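Local coordinates for protein botulinum neurotoxin type G (Clostridium botulinum, PDB 3MPP) that adheres to the host cell surface through its receptor-binding domain and delivers its protease light chain into the cytosol, as a toxin acting at synapses, at residues Gly27-Phe32 with Lys41-Glu46; Val349-Lys354 with Leu366-Thr371; Asn155-Ile160 with Gly205-Ala210; Asn99-Lys104 with Arg175-Asn180. The protein carries 4 engineered substitutions. All coordinates share one frame; numbering follows the deposited sequence.

Interaction 1: residues Gly27-Phe32 with Lys41-Glu46; sequences GSDVIF and KLNNSE
The carboxylate of Asp-29 and the amide of Asn-43 meet crosswise. Their side chains run at about a right angle, and the two planes are 36° apart. One carboxylate oxygen, Asp-29 OD2, rests on carbon, 3.5 Å from Asn-43 CB. It gets there because Asp-29 CG lies anti to the backbone N (chi1 -170°). The second flat group is the Phe-32 ring. Val-30 CG1 sits over one face of it, offset toward the rim, and the ring also stacks with Tyr-9. The same methyl carbon, Val-30 CG1, lies 3.6 Å from Lys-41 O, so it touches both the ring and the partner strand.

The strands 30-33 and 39-43 form an antiparallel beta hairpin. Ile-31 and Lys-41 are a hydrogen-bonded pair. Lys-41 N gives a firm bond of 2.8 Å to Ile-31 O. The return bond from Ile-31 N to Lys-41 O is weak at 3.3 Å. On this face Ile-31 CB and Lys-41 CB are 4.0 Å apart, and both side chains touch Trp-197.

Lys-41 then runs fully extended away from Ile-31. Its NZ forms a salt bridge with Glu-427, and the lysine makes a cation-pi contact with Phe-195. The hairpin pair itself is thus held by backbone bonds and carbon contacts, while the charge of Lys-41 pairs with Glu-427 of the C-terminal subdomain, consistent with a link between the two subdomains.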
loop_
_atom_site.group_PDB
_atom_site.type_symbol
_atom_site.label_atom_id
_atom_site.label_comp_id
_atom_site.label_asym_id
_atom_site.label_seq_id
_atom_site.Cartn_x
_atom_site.Cartn_y
_atom_site.Cartn_z
ATOM N N GLY A 27 2.451 25.767 -1.512
ATOM C CA GLY A 27 3.802 26.167 -1.851
ATOM C C GLY A 27 4.203 25.626 -3.203
ATOM O O GLY A 27 3.508 24.789 -3.771
ATOM N N SER A 28 5.344 26.081 -3.701
ATOM C CA SER A 28 5.818 25.681 -5.021
ATOM C C SER A 28 6.548 24.332 -5.033
ATOM O O SER A 28 6.825 23.799 -6.106
ATOM C CB SER A 28 6.746 26.758 -5.580
ATOM O OG SER A 28 7.874 26.934 -4.742
ATOM N N ASP A 29 6.863 23.792 -3.853
ATOM C CA ASP A 29 7.628 22.542 -3.759
ATOM C C ASP A 29 6.757 21.362 -3.303
ATOM O O ASP A 29 7.242 20.434 -2.651
ATOM C CB ASP A 29 8.851 22.716 -2.836
ATOM C CG ASP A 29 9.827 21.528 -2.898
ATOM O OD1 ASP A 29 10.056 20.972 -3.996
ATOM O OD2 ASP A 29 10.373 21.162 -1.835
ATOM N N VAL A 30 5.474 21.397 -3.657
ATOM C CA VAL A 30 4.579 20.268 -3.407
ATOM C C VAL A 30 4.314 19.526 -4.718
ATOM O O VAL A 30 4.101 20.142 -5.755
ATOM C CB VAL A 30 3.229 20.707 -2.795
ATOM C CG1 VAL A 30 2.313 19.498 -2.598
ATOM C CG2 VAL A 30 3.443 21.435 -1.464
ATOM N N ILE A 31 4.354 18.201 -4.672
ATOM C CA ILE A 31 4.047 17.396 -5.848
ATOM C C ILE A 31 2.656 16.781 -5.706
ATOM O O ILE A 31 2.277 16.277 -4.649
ATOM C CB ILE A 31 5.098 16.283 -6.084
ATOM C CG1 ILE A 31 6.438 16.884 -6.510
ATOM C CG2 ILE A 31 4.632 15.325 -7.178
ATOM C CD1 ILE A 31 7.181 17.572 -5.406
ATOM N N PHE A 32 1.892 16.832 -6.781
ATOM C CA PHE A 32 0.548 16.293 -6.776
ATOM C C PHE A 32 0.453 15.235 -7.856
ATOM O O PHE A 32 1.198 15.263 -8.830
ATOM C CB PHE A 32 -0.480 17.383 -7.094
ATOM C CG PHE A 32 -0.645 18.417 -6.011
ATOM C CD1 PHE A 32 -1.464 18.171 -4.926
ATOM C CD2 PHE A 32 -0.007 19.647 -6.104
ATOM C CE1 PHE A 32 -1.630 19.119 -3.935
ATOM C CE2 PHE A 32 -0.174 20.609 -5.124
ATOM C CZ PHE A 32 -0.985 20.346 -4.034
ATOM N N LYS A 41 2.655 15.057 -2.129
ATOM C CA LYS A 41 3.943 14.731 -1.543
ATOM C C LYS A 41 4.553 15.982 -0.905
ATOM O O LYS A 41 4.741 17.005 -1.569
ATOM C CB LYS A 41 4.867 14.203 -2.642
ATOM C CG LYS A 41 6.240 13.704 -2.191
ATOM C CD LYS A 41 7.031 13.330 -3.465
ATOM C CE LYS A 41 8.432 12.841 -3.212
ATOM N NZ LYS A 41 9.082 12.518 -4.526
ATOM N N LEU A 42 4.857 15.889 0.381
ATOM C CA LEU A 42 5.612 16.925 1.088
ATOM C C LEU A 42 7.091 16.572 1.099
ATOM O O LEU A 42 7.472 15.500 1.568
ATOM C CB LEU A 42 5.112 17.050 2.527
ATOM C CG LEU A 42 3.623 17.359 2.729
ATOM C CD1 LEU A 42 3.261 17.346 4.200
ATOM C CD2 LEU A 42 3.277 18.708 2.099
ATOM N N ASN A 43 7.912 17.481 0.580
ATOM C CA ASN A 43 9.368 17.370 0.614
ATOM C C ASN A 43 9.898 18.165 1.803
ATOM O O ASN A 43 9.132 18.858 2.478
ATOM C CB ASN A 43 9.973 17.923 -0.687
ATOM C CG ASN A 43 9.488 17.176 -1.933
ATOM O OD1 ASN A 43 9.007 17.781 -2.901
ATOM N ND2 ASN A 43 9.608 15.865 -1.910
ATOM N N ASN A 44 11.201 18.076 2.061
ATOM C CA ASN A 44 11.761 18.738 3.229
ATOM C C ASN A 44 12.240 20.147 2.904
ATOM O O ASN A 44 13.437 20.400 2.814
ATOM C CB ASN A 44 12.901 17.929 3.858
ATOM C CG ASN A 44 13.245 18.424 5.259
ATOM O OD1 ASN A 44 12.627 19.370 5.757
ATOM N ND2 ASN A 44 14.226 17.797 5.896
ATOM N N SER A 45 11.286 21.052 2.723
ATOM C CA SER A 45 11.583 22.440 2.395
ATOM C C SER A 45 10.441 23.335 2.865
ATOM O O SER A 45 9.280 22.906 2.902
ATOM C CB SER A 45 11.782 22.594 0.881
ATOM O OG SER A 45 11.498 23.914 0.442
ATOM N N GLU A 46 10.762 24.576 3.198
ATOM C CA GLU A 46 9.744 25.534 3.603
ATOM C C GLU A 46 8.761 25.791 2.472
ATOM O O GLU A 46 7.628 26.192 2.711
ATOM C CB GLU A 46 10.393 26.856 4.018
ATOM C CG GLU A 46 11.174 26.739 5.294
ATOM C CD GLU A 46 11.703 28.076 5.774
ATOM O OE1 GLU A 46 11.584 29.083 5.034
ATOM O OE2 GLU A 46 12.244 28.103 6.894
#

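Interaction 2: residues Val349-Lys354 with Leu366-Thr371; sequences VLQIKK and LCEKDT
Leu-366 and Gln-351 form the tight part of this contact. They are an antiparallel hydrogen-bonded pair with two good bonds. Leu-366 N reaches Gln-351 O at 2.8 Å. Gln-351 N reaches Leu-366 O at 2.9 Å. Their side chains lie side by side and point the same way. Next to them, one branch of Leu-350, CD2, rests 3.9 Å from Cys-367 CB.

Toward Glu-368 the strands part and a water fills in. It donates to Val-349 O at 2.8 Å and accepts from Glu-368 N at 3.1 Å. It also accepts from Gln-351 NE2, a link given for one of that residue's two conformers. In that conformer the side chains of Gln-351 and Glu-368 cross at about a right angle, with the amide and carboxylate planes 75° apart, and Gln-351 NE2 comes within 4.0 Å of Glu-368 CB. Glu-368 OE2 is hydrogen-bonded to Thr-373. Beyond it, Asp-370 and Thr-371 are exposed and poorly ordered.

The two strands form a hairpin in the beta-trefoil subdomain. Strand 346-353 pairs on its other side with strand 307-312, where Leu-350 touches Leu-310. Strand 364-368 pairs with strand 373-382, where Leu-366 meets Leu-376 and Cys-367 meets Phe-374.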
loop_
_atom_site.group_PDB
_atom_site.type_symbol
_atom_site.label_atom_id
_atom_site.label_comp_id
_atom_site.label_asym_id
_atom_site.label_seq_id
_atom_site.Cartn_x
_atom_site.Cartn_y
_atom_site.Cartn_z
ATOM N N VAL A 349 -4.069 -15.983 -22.633
ATOM C CA VAL A 349 -5.072 -15.004 -22.212
ATOM C C VAL A 349 -5.541 -15.245 -20.758
ATOM O O VAL A 349 -6.166 -16.270 -20.431
ATOM C CB VAL A 349 -6.265 -14.994 -23.172
ATOM C CG1 VAL A 349 -7.297 -13.978 -22.707
ATOM C CG2 VAL A 349 -5.780 -14.695 -24.610
ATOM N N LEU A 350 -5.209 -14.294 -19.891
ATOM C CA LEU A 350 -5.488 -14.398 -18.469
ATOM C C LEU A 350 -6.445 -13.301 -18.021
ATOM O O LEU A 350 -6.711 -12.349 -18.755
ATOM C CB LEU A 350 -4.191 -14.235 -17.671
ATOM C CG LEU A 350 -3.006 -15.068 -18.142
ATOM C CD1 LEU A 350 -1.745 -14.719 -17.324
ATOM C CD2 LEU A 350 -3.365 -16.547 -18.051
ATOM N N GLN A 351 -6.938 -13.433 -16.793
ATOM C CA GLN A 351 -7.806 -12.424 -16.198
ATOM C C GLN A 351 -7.372 -12.169 -14.764
ATOM O O GLN A 351 -7.200 -13.110 -13.980
ATOM C CB GLN A 351 -9.263 -12.883 -16.224
ATOM C CG GLN A 351 -9.791 -13.212 -17.604
ATOM C CD GLN A 351 -11.095 -13.989 -17.552
ATOM O OE1 GLN A 351 -12.046 -13.579 -16.892
ATOM N NE2 GLN A 351 -11.143 -15.119 -18.253
ATOM N N ILE A 352 -7.170 -10.898 -14.425
ATOM C CA ILE A 352 -6.805 -10.523 -13.065
ATOM C C ILE A 352 -8.079 -10.213 -12.290
ATOM O O ILE A 352 -8.970 -9.513 -12.776
ATOM C CB ILE A 352 -5.833 -9.327 -13.021
ATOM C CG1 ILE A 352 -4.597 -9.605 -13.871
ATOM C CG2 ILE A 352 -5.366 -9.063 -11.603
ATOM C CD1 ILE A 352 -3.445 -8.659 -13.565
ATOM N N LYS A 353 -8.164 -10.750 -11.080
ATOM C CA LYS A 353 -9.403 -10.695 -10.329
ATOM C C LYS A 353 -9.132 -10.268 -8.886
ATOM O O LYS A 353 -7.993 -10.270 -8.423
ATOM C CB LYS A 353 -10.073 -12.073 -10.328
ATOM C CG LYS A 353 -10.250 -12.722 -11.680
ATOM C CD LYS A 353 -11.408 -12.134 -12.470
ATOM C CE LYS A 353 -12.738 -12.471 -11.850
ATOM N NZ LYS A 353 -13.809 -12.374 -12.888
ATOM N N LYS A 354 -10.195 -9.909 -8.180
ATOM C CA LYS A 354 -10.121 -9.699 -6.739
ATOM C C LYS A 354 -11.365 -10.315 -6.101
ATOM O O LYS A 354 -12.367 -9.631 -5.866
ATOM C CB LYS A 354 -10.038 -8.207 -6.402
ATOM C CG LYS A 354 -9.265 -7.943 -5.139
ATOM C CD LYS A 354 -9.585 -6.577 -4.553
ATOM C CE LYS A 354 -9.139 -5.456 -5.452
ATOM N NZ LYS A 354 -9.203 -4.163 -4.714
ATOM N N LEU A 366 -6.629 -15.737 -13.086
ATOM C CA LEU A 366 -7.478 -16.794 -13.592
ATOM C C LEU A 366 -7.173 -17.057 -15.070
ATOM O O LEU A 366 -6.788 -16.153 -15.802
ATOM C CB LEU A 366 -8.950 -16.367 -13.432
ATOM C CG LEU A 366 -10.055 -17.133 -14.165
ATOM C CD1 LEU A 366 -10.208 -18.540 -13.629
ATOM C CD2 LEU A 366 -11.401 -16.395 -14.102
ATOM N N CYS A 367 -7.324 -18.305 -15.498
ATOM C CA CYS A 367 -7.333 -18.619 -16.920
ATOM C C CYS A 367 -8.539 -19.485 -17.255
ATOM O O CYS A 367 -8.752 -20.537 -16.635
ATOM C CB CYS A 367 -6.050 -19.328 -17.353
ATOM S SG CYS A 367 -5.916 -19.570 -19.150
ATOM N N GLU A 368 -9.328 -19.030 -18.223
ATOM C CA GLU A 368 -10.526 -19.736 -18.674
ATOM C C GLU A 368 -10.587 -19.693 -20.201
ATOM O O GLU A 368 -10.194 -18.703 -20.803
ATOM C CB GLU A 368 -11.784 -19.062 -18.130
ATOM C CG GLU A 368 -12.083 -19.303 -16.667
ATOM C CD GLU A 368 -13.457 -18.771 -16.274
ATOM O OE1 GLU A 368 -13.964 -17.857 -16.962
ATOM O OE2 GLU A 368 -14.029 -19.263 -15.276
ATOM N N LYS A 369 -11.084 -20.756 -20.825
ATOM C CA LYS A 369 -11.240 -20.764 -22.288
ATOM C C LYS A 369 -12.263 -21.785 -22.787
ATOM O O LYS A 369 -11.899 -22.879 -23.221
ATOM C CB LYS A 369 -9.896 -21.016 -22.980
ATOM C CG LYS A 369 -9.914 -20.884 -24.514
ATOM C CD LYS A 369 -8.635 -21.469 -25.123
ATOM C CE LYS A 369 -8.444 -21.072 -26.581
ATOM N NZ LYS A 369 -9.530 -21.588 -27.459
ATOM N N ASP A 370 -13.542 -21.444 -22.697
ATOM C CA ASP A 370 -14.002 -20.289 -21.944
ATOM C C ASP A 370 -15.125 -20.819 -21.070
ATOM O O ASP A 370 -15.440 -20.266 -20.016
ATOM C CB ASP A 370 -14.497 -19.180 -22.874
ATOM C CG ASP A 370 -14.493 -17.816 -22.206
ATOM O OD1 ASP A 370 -14.323 -17.757 -20.969
ATOM O OD2 ASP A 370 -14.657 -16.802 -22.916
ATOM N N THR A 371 -15.721 -21.913 -21.533
ATOM C CA THR A 371 -16.590 -22.733 -20.707
ATOM C C THR A 371 -15.690 -23.667 -19.901
ATOM O O THR A 371 -16.144 -24.398 -19.020
ATOM C CB THR A 371 -17.564 -23.560 -21.571
ATOM O OG1 THR A 371 -18.549 -24.177 -20.734
ATOM C CG2 THR A 371 -16.813 -24.636 -22.345
HETATM O O HOH W 1 -8.808 -16.240 -19.442
#

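Interaction 3: residues Asn155-Ile160 with Gly205-Ala210; sequences NANIYI and GRELNA
Tyr-159 and Ala-210 make the direct apolar contact. Tyr-159 CE1 lies 3.9 Å from Ala-210 CA and 4.1 Å from Ala-210 CB. The alanine approaches the ring obliquely, at the end that carries the hydroxyl. The phenol reaches across because Tyr-159 CG is anti to the carbonyl carbon (chi1 -64°). The tyrosine also touches Val-213, one turn further along the helix.

Helix 210-220 starts at this point. Asn-209 is its N-cap: its OD1 accepts a bond from Glu-212 N, and its side chain starts off away from strand 156-160. The strand belongs to the lectin-like N-terminal subdomain and pairs with strands 144-150 and 163-168. The segment 205-210 leads out of strand 195-204 of the same sheet and into the helix, so the contact sets the first turn of the helix against that sheet.

No hydrogen bond runs directly between the two segments. The polar link is a water. Tyr-159 OH is 2.6 Å from it, and the water donates at 2.8 Å to Leu-208 O, the backbone carbonyl just before the N-cap residue. A further bond from the water to Glu-207 OE2 is weak, at 3.4 Å. Glu-207 OE2 also makes a loose polar approach to Asn-157 OD1, no nearer than 4.4 Å.

Charge enters through Glu-207 OE2 and Asp-151 OD2, two like charges that lie close together. This may raise the proton affinity of one of the two acids.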
loop_
_atom_site.group_PDB
_atom_site.type_symbol
_atom_site.label_atom_id
_atom_site.label_comp_id
_atom_site.label_asym_id
_atom_site.label_seq_id
_atom_site.Cartn_x
_atom_site.Cartn_y
_atom_site.Cartn_z
ATOM N N ASN A 155 -10.945 10.127 26.017
ATOM C CA ASN A 155 -10.103 9.136 25.367
ATOM C C ASN A 155 -9.614 9.585 23.996
ATOM O O ASN A 155 -10.339 10.228 23.236
ATOM C CB ASN A 155 -10.833 7.798 25.249
ATOM C CG ASN A 155 -10.812 7.010 26.539
ATOM O OD1 ASN A 155 -10.259 7.456 27.542
ATOM N ND2 ASN A 155 -11.411 5.826 26.519
ATOM N N ALA A 156 -8.366 9.252 23.700
ATOM C CA ALA A 156 -7.834 9.404 22.359
ATOM C C ALA A 156 -7.622 8.010 21.797
ATOM O O ALA A 156 -7.096 7.141 22.488
ATOM C CB ALA A 156 -6.525 10.176 22.390
ATOM N N ASN A 157 -8.047 7.796 20.553
ATOM C CA ASN A 157 -7.909 6.495 19.899
ATOM C C ASN A 157 -7.195 6.610 18.563
ATOM O O ASN A 157 -7.430 7.554 17.808
ATOM C CB ASN A 157 -9.281 5.862 19.660
ATOM C CG ASN A 157 -10.143 5.826 20.912
ATOM O OD1 ASN A 157 -10.458 6.862 21.496
ATOM N ND2 ASN A 157 -10.541 4.631 21.315
ATOM N N ILE A 158 -6.333 5.640 18.268
ATOM C CA ILE A 158 -5.715 5.546 16.955
ATOM C C ILE A 158 -6.174 4.270 16.279
ATOM O O ILE A 158 -5.998 3.172 16.808
ATOM C CB ILE A 158 -4.179 5.527 17.020
ATOM C CG1 ILE A 158 -3.639 6.840 17.572
ATOM C CG2 ILE A 158 -3.591 5.278 15.631
ATOM C CD1 ILE A 158 -2.147 6.972 17.411
ATOM N N TYR A 159 -6.773 4.431 15.108
ATOM C CA TYR A 159 -7.152 3.306 14.279
ATOM C C TYR A 159 -6.181 3.223 13.116
ATOM O O TYR A 159 -5.832 4.240 12.538
ATOM C CB TYR A 159 -8.554 3.524 13.731
ATOM C CG TYR A 159 -9.623 3.561 14.787
ATOM C CD1 TYR A 159 -10.424 2.453 15.024
ATOM C CD2 TYR A 159 -9.836 4.702 15.546
ATOM C CE1 TYR A 159 -11.414 2.481 15.992
ATOM C CE2 TYR A 159 -10.821 4.744 16.516
ATOM C CZ TYR A 159 -11.604 3.632 16.736
ATOM O OH TYR A 159 -12.584 3.665 17.696
ATOM N N ILE A 160 -5.765 2.012 12.763
ATOM C CA ILE A 160 -4.917 1.814 11.597
ATOM C C ILE A 160 -5.587 0.835 10.647
ATOM O O ILE A 160 -5.943 -0.287 11.041
ATOM C CB ILE A 160 -3.531 1.279 11.990
ATOM C CG1 ILE A 160 -2.798 2.298 12.870
ATOM C CG2 ILE A 160 -2.712 0.938 10.734
ATOM C CD1 ILE A 160 -2.329 3.539 12.121
ATOM N N GLY A 205 -16.254 16.560 12.732
ATOM C CA GLY A 205 -16.601 17.352 13.896
ATOM C C GLY A 205 -17.104 16.531 15.064
ATOM O O GLY A 205 -17.648 17.072 16.026
ATOM N N ARG A 206 -16.927 15.219 14.981
ATOM C CA ARG A 206 -17.367 14.325 16.042
ATOM C C ARG A 206 -16.415 13.149 16.174
ATOM O O ARG A 206 -15.614 12.890 15.278
ATOM C CB ARG A 206 -18.788 13.833 15.759
ATOM C CG ARG A 206 -19.819 14.949 15.769
ATOM C CD ARG A 206 -21.092 14.567 15.034
ATOM N NE ARG A 206 -21.894 15.744 14.712
ATOM C CZ ARG A 206 -21.654 16.546 13.679
ATOM N NH1 ARG A 206 -20.633 16.299 12.870
ATOM N NH2 ARG A 206 -22.428 17.597 13.454
ATOM N N GLU A 207 -16.494 12.449 17.300
ATOM C CA GLU A 207 -15.727 11.227 17.489
ATOM C C GLU A 207 -16.409 10.075 16.759
ATOM O O GLU A 207 -17.474 9.613 17.175
ATOM C CB GLU A 207 -15.594 10.891 18.977
ATOM C CG GLU A 207 -14.951 9.535 19.249
ATOM C CD GLU A 207 -15.207 9.025 20.657
ATOM O OE1 GLU A 207 -15.975 9.675 21.393
ATOM O OE2 GLU A 207 -14.649 7.971 21.027
ATOM N N LEU A 208 -15.802 9.623 15.665
ATOM C CA LEU A 208 -16.317 8.470 14.938
ATOM C C LEU A 208 -16.107 7.216 15.775
ATOM O O LEU A 208 -15.048 7.043 16.383
ATOM C CB LEU A 208 -15.613 8.314 13.582
ATOM C CG LEU A 208 -15.796 9.421 12.539
ATOM C CD1 LEU A 208 -15.000 9.112 11.279
ATOM C CD2 LEU A 208 -17.270 9.618 12.211
ATOM N N ASN A 209 -17.114 6.350 15.815
ATOM C CA ASN A 209 -17.001 5.091 16.544
ATOM C C ASN A 209 -16.357 3.988 15.703
ATOM O O ASN A 209 -16.236 4.116 14.485
ATOM C CB ASN A 209 -18.368 4.640 17.081
ATOM C CG ASN A 209 -19.415 4.483 15.983
ATOM O OD1 ASN A 209 -19.125 3.989 14.890
ATOM N ND2 ASN A 209 -20.649 4.886 16.283
ATOM N N ALA A 210 -15.946 2.909 16.365
ATOM C CA ALA A 210 -15.252 1.802 15.711
ATOM C C ALA A 210 -15.965 1.275 14.463
ATOM O O ALA A 210 -15.321 0.871 13.505
ATOM C CB ALA A 210 -15.000 0.671 16.702
HETATM O O HOH W 2 -13.464 6.029 18.459
#

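Interaction 4: residues Asn99-Lys104 with Arg175-Asn180; sequences NDSGWK and RINSSN
Ser-101 points its hydroxyl straight at the backbone of Asn-177. Its first torsion sets OG beside the carbonyl carbon (chi1 172°), and Asn-177 N donates to Ser-101 OG at 2.8 Å, with an angle of 164° at the hydrogen. The same OG is hydrogen-bonded to Ile-117 O, so this buried oxygen is gripped from two parts of the chain. Asn-177 lays its CB over the serine, 3.4 Å from Ser-101 O. Its amide then swings toward Asn-99. The two amide planes stand 81° apart, and Asn-99 ND2 is 3.6 Å from Asn-177 ND2. The firm partner of that Asn-177 nitrogen is Lys-98 O.

Asn-99 and Asp-100 form the turn of the hairpin between strands 90-98 and 103-108. Both have positive phi. The loop 175-180 crosses the end of this hairpin in the N-terminal subdomain, just before it enters strand 181-187 of the same sheet.

Gly-102 makes the chain's corner, with backbone angles in a region that suits glycine. Its CA gives a CA-H...O contact of 3.4 Å to Asn-177 O. From the residue before Asn-177, Ile-176 CG2 sits 3.4 Å from Gly-102 O.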
loop_
_atom_site.group_PDB
_atom_site.type_symbol
_atom_site.label_atom_id
_atom_site.label_comp_id
_atom_site.label_asym_id
_atom_site.label_seq_id
_atom_site.Cartn_x
_atom_site.Cartn_y
_atom_site.Cartn_z
ATOM N N ASN A 99 -0.753 29.736 19.666
ATOM C CA ASN A 99 -0.131 30.047 20.946
ATOM C C ASN A 99 0.446 28.784 21.592
ATOM O O ASN A 99 0.287 28.556 22.800
ATOM C CB ASN A 99 -1.138 30.709 21.888
ATOM C CG ASN A 99 -1.770 31.955 21.291
ATOM O OD1 ASN A 99 -1.088 32.943 21.017
ATOM N ND2 ASN A 99 -3.086 31.918 21.103
ATOM N N ASP A 100 1.089 27.957 20.771
ATOM C CA ASP A 100 1.757 26.743 21.238
ATOM C C ASP A 100 0.790 25.659 21.701
ATOM O O ASP A 100 1.207 24.662 22.287
ATOM C CB ASP A 100 2.748 27.074 22.357
ATOM C CG ASP A 100 3.902 27.915 21.874
ATOM O OD1 ASP A 100 4.407 27.635 20.769
ATOM O OD2 ASP A 100 4.307 28.852 22.596
ATOM N N SER A 101 -0.498 25.854 21.433
ATOM C CA SER A 101 -1.521 24.900 21.855
ATOM C C SER A 101 -2.421 24.453 20.700
ATOM O O SER A 101 -2.837 25.262 19.869
ATOM C CB SER A 101 -2.370 25.491 22.979
ATOM O OG SER A 101 -3.475 24.653 23.267
ATOM N N GLY A 102 -2.718 23.154 20.662
ATOM C CA GLY A 102 -3.543 22.576 19.617
ATOM C C GLY A 102 -3.200 21.111 19.451
ATOM O O GLY A 102 -2.911 20.437 20.440
ATOM N N TRP A 103 -3.215 20.622 18.208
ATOM C CA TRP A 103 -2.810 19.247 17.918
ATOM C C TRP A 103 -1.822 19.157 16.766
ATOM O O TRP A 103 -1.796 20.006 15.874
ATOM C CB TRP A 103 -4.010 18.349 17.610
ATOM C CG TRP A 103 -4.813 18.763 16.409
ATOM C CD1 TRP A 103 -5.975 19.481 16.417
ATOM C CD2 TRP A 103 -4.537 18.466 15.030
ATOM N NE1 TRP A 103 -6.432 19.660 15.136
ATOM C CE2 TRP A 103 -5.569 19.047 14.264
ATOM C CE3 TRP A 103 -3.510 17.779 14.369
ATOM C CZ2 TRP A 103 -5.609 18.961 12.874
ATOM C CZ3 TRP A 103 -3.553 17.689 12.981
ATOM C CH2 TRP A 103 -4.593 18.275 12.249
ATOM N N LYS A 104 -1.023 18.100 16.780
ATOM C CA LYS A 104 -0.089 17.856 15.695
ATOM C C LYS A 104 0.047 16.365 15.441
ATOM O O LYS A 104 -0.051 15.554 16.364
ATOM C CB LYS A 104 1.276 18.466 16.011
ATOM C CG LYS A 104 2.068 17.715 17.066
ATOM C CD LYS A 104 3.387 18.419 17.377
ATOM C CE LYS A 104 4.187 17.657 18.430
ATOM N NZ LYS A 104 5.606 18.118 18.525
ATOM N N ARG A 175 -6.678 23.320 28.892
ATOM C CA ARG A 175 -7.448 23.634 27.693
ATOM C C ARG A 175 -6.581 23.584 26.431
ATOM O O ARG A 175 -5.411 23.973 26.454
ATOM C CB ARG A 175 -8.123 25.003 27.831
ATOM C CG ARG A 175 -9.267 25.234 26.856
ATOM C CD ARG A 175 -8.772 25.775 25.524
ATOM N NE ARG A 175 -9.629 25.366 24.414
ATOM C CZ ARG A 175 -10.807 25.913 24.134
ATOM N NH1 ARG A 175 -11.281 26.896 24.887
ATOM N NH2 ARG A 175 -11.515 25.473 23.102
ATOM N N ILE A 176 -7.163 23.102 25.336
ATOM C CA ILE A 176 -6.448 22.977 24.067
ATOM C C ILE A 176 -6.998 23.949 23.027
ATOM O O ILE A 176 -8.155 23.841 22.612
ATOM C CB ILE A 176 -6.546 21.548 23.486
ATOM C CG1 ILE A 176 -6.380 20.495 24.584
ATOM C CG2 ILE A 176 -5.512 21.351 22.379
ATOM C CD1 ILE A 176 -4.995 20.445 25.187
ATOM N N ASN A 177 -6.158 24.888 22.602
ATOM C CA ASN A 177 -6.545 25.879 21.599
ATOM C C ASN A 177 -6.952 25.270 20.257
ATOM O O ASN A 177 -6.467 24.200 19.869
ATOM C CB ASN A 177 -5.416 26.891 21.383
ATOM C CG ASN A 177 -5.329 27.922 22.498
ATOM O OD1 ASN A 177 -6.122 27.904 23.443
ATOM N ND2 ASN A 177 -4.358 28.823 22.393
ATOM N N SER A 178 -7.848 25.960 19.556
ATOM C CA SER A 178 -8.239 25.564 18.207
ATOM C C SER A 178 -7.763 26.615 17.211
ATOM O O SER A 178 -7.929 27.813 17.438
ATOM C CB SER A 178 -9.757 25.404 18.109
ATOM O OG SER A 178 -10.403 26.661 18.210
ATOM N N SER A 179 -7.165 26.168 16.113
ATOM C CA SER A 179 -6.658 27.090 15.103
ATOM C C SER A 179 -7.486 27.056 13.817
ATOM O O SER A 179 -8.088 26.036 13.478
ATOM C CB SER A 179 -5.190 26.792 14.797
ATOM O OG SER A 179 -4.655 27.741 13.890
ATOM N N ASN A 180 -7.513 28.185 13.114
ATOM C CA ASN A 180 -8.197 28.284 11.830
ATOM C C ASN A 180 -7.371 27.679 10.701
ATOM O O ASN A 180 -7.897 27.370 9.630
ATOM C CB ASN A 180 -8.507 29.745 11.499
ATOM C CG ASN A 180 -9.503 30.362 12.457
ATOM O OD1 ASN A 180 -10.526 29.758 12.784
ATOM N ND2 ASN A 180 -9.214 31.577 12.907
#

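Interactions 1, 3 and 4 lie in the N-terminal subdomain, and interaction 2 in the C-terminal beta-trefoil. Interaction 1 closes first along the chain. Interactions 4 and 3 follow with alternating segments, and interaction 2 comes last. Interactions 3 and 4 have centres about 19 Å apart. Interactions 1 and 3 reach one sheet, with centres about 29 Å apart, whereas 99-104 and 175-180 adjoin the seven-stranded sheet. Interactions 2 and 4 have centres about 55 Å apart, on opposite sides of the chain's centre. None of the four touches another. They lie in separate parts of a two-part receptor-binding domain, and all are away from the inferred ganglioside-binding motif.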